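Local coordinates for protein 3-hexulose-6-phosphate synthase (Mycobacterium gastri, PDB 3AJX) that belongs to the TIM-barrel enzymes and holds a magnesium ion in its barrel, at residues 54-63 and 77-87; 129-140 and 157-166. The protein carries 1 engineered substitution. One frame throughout, in Å; residues are numbered along the deposited sequence.

Contact 1 (54-63 and 77-87). With MG (magnesium ion), chain F.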
loop_
_atom_site.group_PDB
_atom_site.type_symbol
_atom_site.label_atom_id
_atom_site.label_comp_id
_atom_site.label_asym_id
_atom_site.label_seq_id
_atom_site.Cartn_x
_atom_site.Cartn_y
_atom_site.Cartn_z
ATOM N N LYS A 54 20.613 -14.157 -1.621
ATOM C CA LYS A 54 19.340 -14.511 -1.010
ATOM C C LYS A 54 18.262 -13.827 -1.836
ATOM O O LYS A 54 18.511 -12.787 -2.442
ATOM C CB LYS A 54 19.264 -14.003 0.432
ATOM C CG LYS A 54 20.134 -14.763 1.416
ATOM C CD LYS A 54 19.608 -16.166 1.648
ATOM C CE LYS A 54 20.519 -16.941 2.577
ATOM N NZ LYS A 54 20.048 -18.335 2.787
ATOM N N ILE A 55 17.072 -14.414 -1.872
ATOM C CA ILE A 55 15.968 -13.817 -2.613
ATOM C C ILE A 55 15.387 -12.705 -1.750
ATOM O O ILE A 55 14.952 -12.952 -0.625
ATOM C CB ILE A 55 14.870 -14.858 -2.909
ATOM C CG1 ILE A 55 15.411 -15.915 -3.873
ATOM C CG2 ILE A 55 13.634 -14.173 -3.488
ATOM C CD1 ILE A 55 14.487 -17.093 -4.087
ATOM N N VAL A 56 15.394 -11.483 -2.274
ATOM C CA VAL A 56 14.866 -10.334 -1.545
ATOM C C VAL A 56 13.457 -10.014 -2.039
ATOM O O VAL A 56 13.234 -9.774 -3.224
ATOM C CB VAL A 56 15.792 -9.114 -1.698
ATOM C CG1 VAL A 56 15.154 -7.887 -1.069
ATOM C CG2 VAL A 56 17.128 -9.405 -1.012
ATOM N N PHE A 57 12.522 -10.021 -1.096
ATOM C CA PHE A 57 11.095 -9.811 -1.332
ATOM C C PHE A 57 10.676 -8.429 -0.808
ATOM O O PHE A 57 10.767 -8.164 0.388
ATOM C CB PHE A 57 10.383 -10.946 -0.580
ATOM C CG PHE A 57 8.892 -10.987 -0.727
ATOM C CD1 PHE A 57 8.289 -12.031 -1.425
ATOM C CD2 PHE A 57 8.084 -10.088 -0.038
ATOM C CE1 PHE A 57 6.905 -12.193 -1.422
ATOM C CE2 PHE A 57 6.702 -10.240 -0.030
ATOM C CZ PHE A 57 6.112 -11.302 -0.723
ATOM N N ALA A 58 10.239 -7.545 -1.705
ATOM C CA ALA A 58 9.801 -6.205 -1.303
ATOM C C ALA A 58 8.276 -6.197 -1.238
ATOM O O ALA A 58 7.610 -6.284 -2.272
ATOM C CB ALA A 58 10.301 -5.157 -2.306
ATOM N N ASP A 59 7.736 -6.103 -0.024
ATOM C CA ASP A 59 6.288 -6.117 0.182
ATOM C C ASP A 59 5.674 -4.743 -0.070
ATOM O O ASP A 59 5.198 -4.071 0.853
ATOM C CB ASP A 59 5.968 -6.573 1.610
ATOM C CG ASP A 59 4.586 -7.189 1.731
ATOM O OD1 ASP A 59 3.798 -7.093 0.769
ATOM O OD2 ASP A 59 4.287 -7.770 2.796
ATOM N N MET A 60 5.678 -4.336 -1.335
ATOM C CA MET A 60 5.138 -3.043 -1.740
ATOM C C MET A 60 3.623 -2.951 -1.576
ATOM O O MET A 60 3.092 -1.884 -1.269
ATOM C CB MET A 60 5.493 -2.775 -3.207
ATOM C CG MET A 60 6.977 -2.704 -3.515
ATOM S SD MET A 60 7.758 -1.207 -2.870
ATOM C CE MET A 60 7.387 -0.013 -4.177
ATOM N N LYS A 61 2.939 -4.079 -1.770
ATOM C CA LYS A 61 1.479 -4.126 -1.700
ATOM C C LYS A 61 0.911 -3.046 -2.616
ATOM O O LYS A 61 0.003 -2.302 -2.249
ATOM C CB LYS A 61 0.974 -3.929 -0.264
ATOM C CG LYS A 61 1.068 -5.183 0.599
ATOM C CD LYS A 61 0.332 -5.002 1.919
ATOM C CE LYS A 61 0.392 -6.259 2.774
ATOM N NZ LYS A 61 1.790 -6.605 3.158
ATOM N N THR A 62 1.464 -2.981 -3.821
ATOM C CA THR A 62 1.040 -2.005 -4.815
ATOM C C THR A 62 -0.452 -2.067 -5.126
ATOM O O THR A 62 -1.014 -3.143 -5.331
ATOM C CB THR A 62 1.833 -2.199 -6.105
ATOM O OG1 THR A 62 3.227 -2.044 -5.814
ATOM C CG2 THR A 62 1.412 -1.180 -7.159
ATOM N N MET A 63 -1.087 -0.899 -5.169
ATOM C CA MET A 63 -2.514 -0.823 -5.455
ATOM C C MET A 63 -2.780 -0.087 -6.765
ATOM O O MET A 63 -3.844 -0.231 -7.361
ATOM C CB MET A 63 -3.233 -0.116 -4.308
ATOM C CG MET A 63 -4.746 -0.065 -4.438
ATOM S SD MET A 63 -5.517 -1.697 -4.449
ATOM C CE MET A 63 -7.092 -1.305 -5.217
ATOM N N GLY A 77 16.874 -3.413 -6.045
ATOM C CA GLY A 77 17.451 -4.672 -5.603
ATOM C C GLY A 77 16.498 -5.806 -5.278
ATOM O O GLY A 77 16.937 -6.913 -4.962
ATOM N N ALA A 78 15.198 -5.550 -5.344
ATOM C CA ALA A 78 14.233 -6.597 -5.050
ATOM C C ALA A 78 14.222 -7.648 -6.152
ATOM O O ALA A 78 14.415 -7.334 -7.327
ATOM C CB ALA A 78 12.839 -5.999 -4.891
ATOM N N ASP A 79 14.003 -8.900 -5.759
ATOM C CA ASP A 79 13.924 -10.007 -6.701
ATOM C C ASP A 79 12.451 -10.319 -6.920
ATOM O O ASP A 79 12.058 -10.826 -7.967
ATOM C CB ASP A 79 14.629 -11.238 -6.137
ATOM C CG ASP A 79 16.118 -11.022 -5.965
ATOM O OD1 ASP A 79 16.595 -11.064 -4.810
ATOM O OD2 ASP A 79 16.798 -10.803 -6.993
ATOM N N LEU A 80 11.647 -10.003 -5.910
ATOM C CA LEU A 80 10.207 -10.226 -5.953
ATOM C C LEU A 80 9.509 -9.016 -5.345
ATOM O O LEU A 80 10.015 -8.411 -4.401
ATOM C CB LEU A 80 9.832 -11.472 -5.143
ATOM C CG LEU A 80 10.363 -12.831 -5.614
ATOM C CD1 LEU A 80 10.095 -13.881 -4.538
ATOM C CD2 LEU A 80 9.704 -13.214 -6.928
ATOM N N VAL A 81 8.347 -8.668 -5.890
ATOM C CA VAL A 81 7.573 -7.542 -5.386
ATOM C C VAL A 81 6.115 -7.961 -5.294
ATOM O O VAL A 81 5.651 -8.780 -6.086
ATOM C CB VAL A 81 7.670 -6.317 -6.322
ATOM C CG1 VAL A 81 9.118 -5.877 -6.460
ATOM C CG2 VAL A 81 7.077 -6.649 -7.678
ATOM N N THR A 82 5.400 -7.412 -4.318
ATOM C CA THR A 82 3.991 -7.740 -4.163
ATOM C C THR A 82 3.080 -6.661 -4.708
ATOM O O THR A 82 3.375 -5.468 -4.616
ATOM C CB THR A 82 3.581 -7.969 -2.686
ATOM O OG1 THR A 82 3.889 -6.813 -1.900
ATOM C CG2 THR A 82 4.286 -9.173 -2.124
ATOM N N VAL A 83 1.971 -7.112 -5.284
ATOM C CA VAL A 83 0.928 -6.250 -5.818
ATOM C C VAL A 83 -0.322 -6.841 -5.182
ATOM O O VAL A 83 -0.431 -8.062 -5.065
ATOM C CB VAL A 83 0.807 -6.366 -7.350
ATOM C CG1 VAL A 83 -0.355 -5.507 -7.851
ATOM C CG2 VAL A 83 2.104 -5.944 -8.006
ATOM N N LEU A 84 -1.247 -5.993 -4.751
ATOM C CA LEU A 84 -2.474 -6.476 -4.121
ATOM C C LEU A 84 -3.422 -7.132 -5.117
ATOM O O LEU A 84 -3.593 -6.653 -6.235
ATOM C CB LEU A 84 -3.212 -5.327 -3.430
ATOM C CG LEU A 84 -2.527 -4.718 -2.211
ATOM C CD1 LEU A 84 -3.360 -3.554 -1.673
ATOM C CD2 LEU A 84 -2.353 -5.793 -1.144
ATOM N N GLY A 85 -4.035 -8.237 -4.702
ATOM C CA GLY A 85 -4.986 -8.910 -5.568
ATOM C C GLY A 85 -6.197 -8.024 -5.810
ATOM O O GLY A 85 -6.943 -8.223 -6.768
ATOM N N SER A 86 -6.391 -7.043 -4.933
ATOM C CA SER A 86 -7.509 -6.111 -5.048
ATOM C C SER A 86 -7.251 -5.045 -6.112
ATOM O O SER A 86 -8.155 -4.297 -6.483
ATOM C CB SER A 86 -7.755 -5.423 -3.710
ATOM O OG SER A 86 -6.577 -4.775 -3.273
ATOM N N ALA A 87 -6.015 -4.971 -6.596
ATOM C CA ALA A 87 -5.662 -3.993 -7.617
ATOM C C ALA A 87 -6.305 -4.344 -8.951
ATOM O O ALA A 87 -6.698 -5.486 -9.187
ATOM C CB ALA A 87 -4.149 -3.926 -7.779
HETATM MG MG MG F . 3.888 -9.553 3.819
HETATM O O HOH W 1 5.162 -3.843 -6.554
HETATM O O HOH W 2 1.916 -9.217 4.161
HETATM O O HOH W 3 4.326 -11.064 4.065
HETATM O O HOH W 4 3.120 -10.017 1.866
#
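The Phe57 ring meets Leu80 at its edge: CD1 of the leucine sits near the ring plane, 4.0 Å from Phe57 CD1. The other flat groups are carboxylates. Asp79 reaches across with the anti lone pair of OD1, taking an almost straight bond (175°) from Val56 N at 2.8 Å; Lys48 adds a salt bridge to the same oxygen. On Asp59 the two oxygens divide the work. OD1 is met on its anti side, slightly out of the carboxylate plane, by Thr82 OG1 at 2.7 Å, while OD2 binds the magnesium ion at 2.1 Å and pairs with Lys61 NZ.

Strands 55-62 and 80-84 are neighbouring parallel staves of the TIM barrel, joined by helix 66-75 in a beta-alpha-beta unit. Their register slips by two residues between Ala58 and Thr62, a beta bulge. Thr82 OG1, tucked between its own backbone N and carbonyl carbon (chi1 57°), bridges the slip, donating to Asp59 and accepting from Lys61 N at 2.9 Å. It thereby ties the metal-binding carboxylate to the next strand. Beyond the bulge Leu84 N donates a hydrogen bond to Thr62 O at 2.9 Å, and Leu84 packs on Leu84 of the second subunit.

Contact 2 (129-140 and 157-166). With SO4 (sulfate ion), chain G.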
loop_
_atom_site.group_PDB
_atom_site.type_symbol
_atom_site.label_atom_id
_atom_site.label_comp_id
_atom_site.label_asym_id
_atom_site.label_seq_id
_atom_site.Cartn_x
_atom_site.Cartn_y
_atom_site.Cartn_z
ATOM N N LYS A 129 3.957 -14.922 -10.379
ATOM C CA LYS A 129 4.785 -16.109 -10.158
ATOM C C LYS A 129 4.031 -17.013 -9.191
ATOM O O LYS A 129 3.860 -18.214 -9.427
ATOM C CB LYS A 129 6.145 -15.711 -9.575
ATOM C CG LYS A 129 6.985 -14.859 -10.513
ATOM C CD LYS A 129 7.253 -15.588 -11.826
ATOM C CE LYS A 129 8.061 -14.733 -12.790
ATOM N NZ LYS A 129 8.252 -15.424 -14.096
ATOM N N PHE A 130 3.596 -16.428 -8.083
ATOM C CA PHE A 130 2.796 -17.144 -7.112
ATOM C C PHE A 130 1.934 -16.142 -6.377
ATOM O O PHE A 130 2.081 -14.933 -6.560
ATOM C CB PHE A 130 3.646 -17.988 -6.134
ATOM C CG PHE A 130 4.699 -17.223 -5.371
ATOM C CD1 PHE A 130 5.957 -16.999 -5.925
ATOM C CD2 PHE A 130 4.468 -16.823 -4.054
ATOM C CE1 PHE A 130 6.975 -16.400 -5.180
ATOM C CE2 PHE A 130 5.482 -16.221 -3.296
ATOM C CZ PHE A 130 6.738 -16.011 -3.860
ATOM N N VAL A 131 1.002 -16.643 -5.582
ATOM C CA VAL A 131 0.121 -15.769 -4.831
ATOM C C VAL A 131 0.350 -16.031 -3.360
ATOM O O VAL A 131 0.796 -17.111 -2.977
ATOM C CB VAL A 131 -1.366 -16.033 -5.175
ATOM C CG1 VAL A 131 -1.623 -15.728 -6.644
ATOM C CG2 VAL A 131 -1.729 -17.473 -4.862
ATOM N N GLU A 132 0.063 -15.034 -2.537
ATOM C CA GLU A 132 0.238 -15.189 -1.107
ATOM C C GLU A 132 -1.117 -15.288 -0.431
ATOM O O GLU A 132 -1.920 -14.354 -0.489
ATOM C CB GLU A 132 1.035 -14.011 -0.533
ATOM C CG GLU A 132 1.363 -14.157 0.950
ATOM C CD GLU A 132 2.291 -13.072 1.470
ATOM O OE1 GLU A 132 3.469 -13.036 1.052
ATOM O OE2 GLU A 132 1.839 -12.251 2.295
ATOM N N MET A 133 -1.386 -16.450 0.160
ATOM C CA MET A 133 -2.630 -16.670 0.892
ATOM C C MET A 133 -2.261 -16.031 2.215
ATOM O O MET A 133 -1.671 -16.653 3.099
ATOM C CB MET A 133 -2.910 -18.159 1.038
ATOM C CG MET A 133 -3.292 -18.821 -0.285
ATOM S SD MET A 133 -4.695 -17.975 -1.047
ATOM C CE MET A 133 -4.851 -18.860 -2.612
ATOM N N HIS A 134 -2.611 -14.757 2.315
ATOM C CA HIS A 134 -2.244 -13.923 3.446
ATOM C C HIS A 134 -3.363 -13.420 4.353
ATOM O O HIS A 134 -4.400 -12.945 3.886
ATOM C CB HIS A 134 -1.476 -12.727 2.872
ATOM C CG HIS A 134 -0.806 -11.866 3.893
ATOM N ND1 HIS A 134 -0.224 -10.659 3.568
ATOM C CD2 HIS A 134 -0.603 -12.039 5.220
ATOM C CE1 HIS A 134 0.306 -10.126 4.655
ATOM N NE2 HIS A 134 0.092 -10.943 5.669
ATOM N N ALA A 135 -3.141 -13.538 5.658
ATOM C CA ALA A 135 -4.081 -13.037 6.656
ATOM C C ALA A 135 -3.237 -12.029 7.433
ATOM O O ALA A 135 -2.253 -12.397 8.070
ATOM C CB ALA A 135 -4.552 -14.159 7.575
ATOM N N GLY A 136 -3.601 -10.755 7.349
ATOM C CA GLY A 136 -2.846 -9.719 8.031
ATOM C C GLY A 136 -2.911 -9.775 9.544
ATOM O O GLY A 136 -3.637 -10.584 10.121
ATOM N N LEU A 137 -2.152 -8.898 10.192
ATOM C CA LEU A 137 -2.122 -8.850 11.648
ATOM C C LEU A 137 -3.479 -8.488 12.246
ATOM O O LEU A 137 -3.866 -9.027 13.282
ATOM C CB LEU A 137 -1.054 -7.859 12.121
ATOM C CG LEU A 137 0.383 -8.209 11.717
ATOM C CD1 LEU A 137 1.335 -7.140 12.227
ATOM C CD2 LEU A 137 0.766 -9.574 12.283
ATOM N N ASP A 138 -4.212 -7.584 11.604
ATOM C CA ASP A 138 -5.518 -7.214 12.132
ATOM C C ASP A 138 -6.498 -8.377 12.045
ATOM O O ASP A 138 -7.284 -8.605 12.967
ATOM C CB ASP A 138 -6.075 -5.991 11.396
ATOM C CG ASP A 138 -5.331 -4.715 11.748
ATOM O OD1 ASP A 138 -5.027 -4.521 12.944
ATOM O OD2 ASP A 138 -5.059 -3.905 10.840
ATOM N N GLU A 139 -6.446 -9.122 10.944
ATOM C CA GLU A 139 -7.337 -10.264 10.767
ATOM C C GLU A 139 -6.984 -11.377 11.750
ATOM O O GLU A 139 -7.866 -12.039 12.303
ATOM C CB GLU A 139 -7.248 -10.794 9.332
ATOM C CG GLU A 139 -8.062 -12.060 9.103
ATOM C CD GLU A 139 -8.060 -12.519 7.660
ATOM O OE1 GLU A 139 -8.659 -13.580 7.382
ATOM O OE2 GLU A 139 -7.468 -11.824 6.805
ATOM N N GLN A 140 -5.688 -11.578 11.963
ATOM C CA GLN A 140 -5.208 -12.609 12.877
ATOM C C GLN A 140 -5.672 -12.339 14.302
ATOM O O GLN A 140 -5.897 -13.268 15.076
ATOM C CB GLN A 140 -3.678 -12.669 12.857
ATOM C CG GLN A 140 -3.075 -13.250 11.591
ATOM C CD GLN A 140 -1.557 -13.204 11.604
ATOM O OE1 GLN A 140 -0.919 -13.652 12.559
ATOM N NE2 GLN A 140 -0.971 -12.664 10.544
ATOM N N ALA A 157 -7.018 -23.259 -5.051
ATOM C CA ALA A 157 -6.498 -22.332 -6.049
ATOM C C ALA A 157 -5.750 -22.992 -7.201
ATOM O O ALA A 157 -5.878 -22.569 -8.349
ATOM C CB ALA A 157 -5.593 -21.306 -5.377
ATOM N N ARG A 158 -4.969 -24.021 -6.896
ATOM C CA ARG A 158 -4.188 -24.704 -7.919
ATOM C C ARG A 158 -3.276 -23.692 -8.626
ATOM O O ARG A 158 -3.163 -23.655 -9.856
ATOM C CB ARG A 158 -5.120 -25.416 -8.906
ATOM C CG ARG A 158 -5.870 -26.581 -8.269
ATOM C CD ARG A 158 -6.879 -27.194 -9.223
ATOM N NE ARG A 158 -7.512 -28.394 -8.678
ATOM C CZ ARG A 158 -8.364 -28.408 -7.657
ATOM N NH1 ARG A 158 -8.701 -27.280 -7.049
ATOM N NH2 ARG A 158 -8.890 -29.554 -7.250
ATOM N N VAL A 159 -2.639 -22.861 -7.803
ATOM C CA VAL A 159 -1.699 -21.832 -8.241
ATOM C C VAL A 159 -0.556 -21.859 -7.225
ATOM O O VAL A 159 -0.809 -21.991 -6.027
ATOM C CB VAL A 159 -2.345 -20.425 -8.199
ATOM C CG1 VAL A 159 -1.319 -19.370 -8.551
ATOM C CG2 VAL A 159 -3.530 -20.361 -9.156
ATOM N N PRO A 160 0.707 -21.756 -7.678
ATOM C CA PRO A 160 1.795 -21.777 -6.692
ATOM C C PRO A 160 1.495 -20.739 -5.618
ATOM O O PRO A 160 1.156 -19.598 -5.940
ATOM C CB PRO A 160 3.020 -21.417 -7.524
ATOM C CG PRO A 160 2.695 -22.017 -8.869
ATOM C CD PRO A 160 1.236 -21.629 -9.050
ATOM N N PHE A 161 1.616 -21.118 -4.349
ATOM C CA PHE A 161 1.296 -20.171 -3.286
ATOM C C PHE A 161 2.160 -20.232 -2.042
ATOM O O PHE A 161 2.835 -21.227 -1.771
ATOM C CB PHE A 161 -0.171 -20.332 -2.856
ATOM C CG PHE A 161 -0.457 -21.611 -2.098
ATOM C CD1 PHE A 161 -0.587 -22.827 -2.768
ATOM C CD2 PHE A 161 -0.597 -21.594 -0.712
ATOM C CE1 PHE A 161 -0.854 -24.006 -2.066
ATOM C CE2 PHE A 161 -0.862 -22.766 0.001
ATOM C CZ PHE A 161 -0.992 -23.976 -0.679
ATOM N N SER A 162 2.123 -19.139 -1.293
ATOM C CA SER A 162 2.839 -19.032 -0.034
ATOM C C SER A 162 1.754 -18.789 1.008
ATOM O O SER A 162 0.636 -18.396 0.667
ATOM C CB SER A 162 3.821 -17.856 -0.060
ATOM O OG SER A 162 3.148 -16.623 -0.237
ATOM N N VAL A 163 2.072 -19.042 2.272
ATOM C CA VAL A 163 1.115 -18.840 3.348
ATOM C C VAL A 163 1.697 -17.903 4.396
ATOM O O VAL A 163 2.809 -18.112 4.880
ATOM C CB VAL A 163 0.740 -20.181 4.027
ATOM C CG1 VAL A 163 -0.228 -19.936 5.177
ATOM C CG2 VAL A 163 0.112 -21.122 3.001
ATOM N N ALA A 164 0.943 -16.858 4.720
ATOM C CA ALA A 164 1.343 -15.883 5.727
ATOM C C ALA A 164 0.129 -15.644 6.617
ATOM O O ALA A 164 -0.915 -15.170 6.156
ATOM C CB ALA A 164 1.789 -14.574 5.063
ATOM N N GLY A 165 0.262 -15.992 7.893
ATOM C CA GLY A 165 -0.840 -15.811 8.821
ATOM C C GLY A 165 -0.519 -16.337 10.207
ATOM O O GLY A 165 -1.230 -17.192 10.737
ATOM N N GLY A 166 0.559 -15.827 10.791
ATOM C CA GLY A 166 0.947 -16.257 12.121
ATOM C C GLY A 166 1.494 -17.669 12.158
ATOM O O GLY A 166 1.330 -18.379 13.153
HETATM S S SO4 G . 3.292 -13.163 10.406
HETATM O O1 SO4 G . 3.439 -12.421 11.677
HETATM O O2 SO4 G . 1.883 -13.152 9.968
HETATM O O3 SO4 G . 3.728 -14.558 10.604
HETATM O O4 SO4 G . 4.134 -12.528 9.376
HETATM O O HOH W 5 5.187 -14.843 -0.011
#
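Ser162 lies beside Glu132 on the barrel-facing side of two adjacent parallel strands of the TIM barrel, 130-134 and 161-164. Its OG comes 3.3 Å from Glu132 CG and also sits at the edge of the Phe130 ring, in the ring plane. A water spans the polar ends, donating to Glu132 OE1 and hydrogen-bonded to Ser162 OG, both at 2.7 Å. Next along this face, Ala164 CB packs against His134 CD2, and Ala164 O lies at the edge of that imidazole while accepting from Ala135 N at 2.8 Å.

The other face is apolar. Met133 CG approaches the Phe161 ring, the two side chains at about a right angle, and the bend at chi2 (-55°) swings the methionine back until CE reaches Ala157 CB at 3.8 Å. Val131 packs CG2 on Phe161 CB and CG1 on Val159. Helix 116-125 backs this layer through Val123 on Val131 and Ala120 on Ala157.

Farther out, His134 ND1 is hydrogen-bonded to Asp109 on the preceding strand. At the C-terminal end of the strands, Gly136 is the N-cap of helix 137-140, whose single turn carries Gln140 back over Gly165 and Gly166. The sulfate ion held there, probably from the crystallisation liquor, takes hydrogen bonds from the backbone N of Gly186 and Gly187. Gln140 NE2 divides its two bonds between Ala135 O at 2.8 Å and sulfate O2 at 3.0 Å, and Gly166 N meets the same O2 at 3.1 Å.

In the fold
Both contacts are buried pairings of neighbouring parallel strands in the same eight-stranded barrel, their centres about 13 Å apart; strand 105-109 separates the two pairs. They meet inside the barrel, where Leu80 CD1 lies 4.0 Å from Phe130 CZ. Contact 1 breaks step at its bulge, and part of its polar chemistry serves the magnesium ion; contact 2 keeps a regular register and ends in hydrogen bonds from N-H groups to a sulfate. Glu132 of contact 2 also lies near the magnesium ion that Asp59 binds, its side chain about 4 Å away at the nearest atoms. Each reaches the second subunit differently: 54-63/77-87 mostly by packing, 129-140/157-166 through hydrogen bonds from helix 137-140.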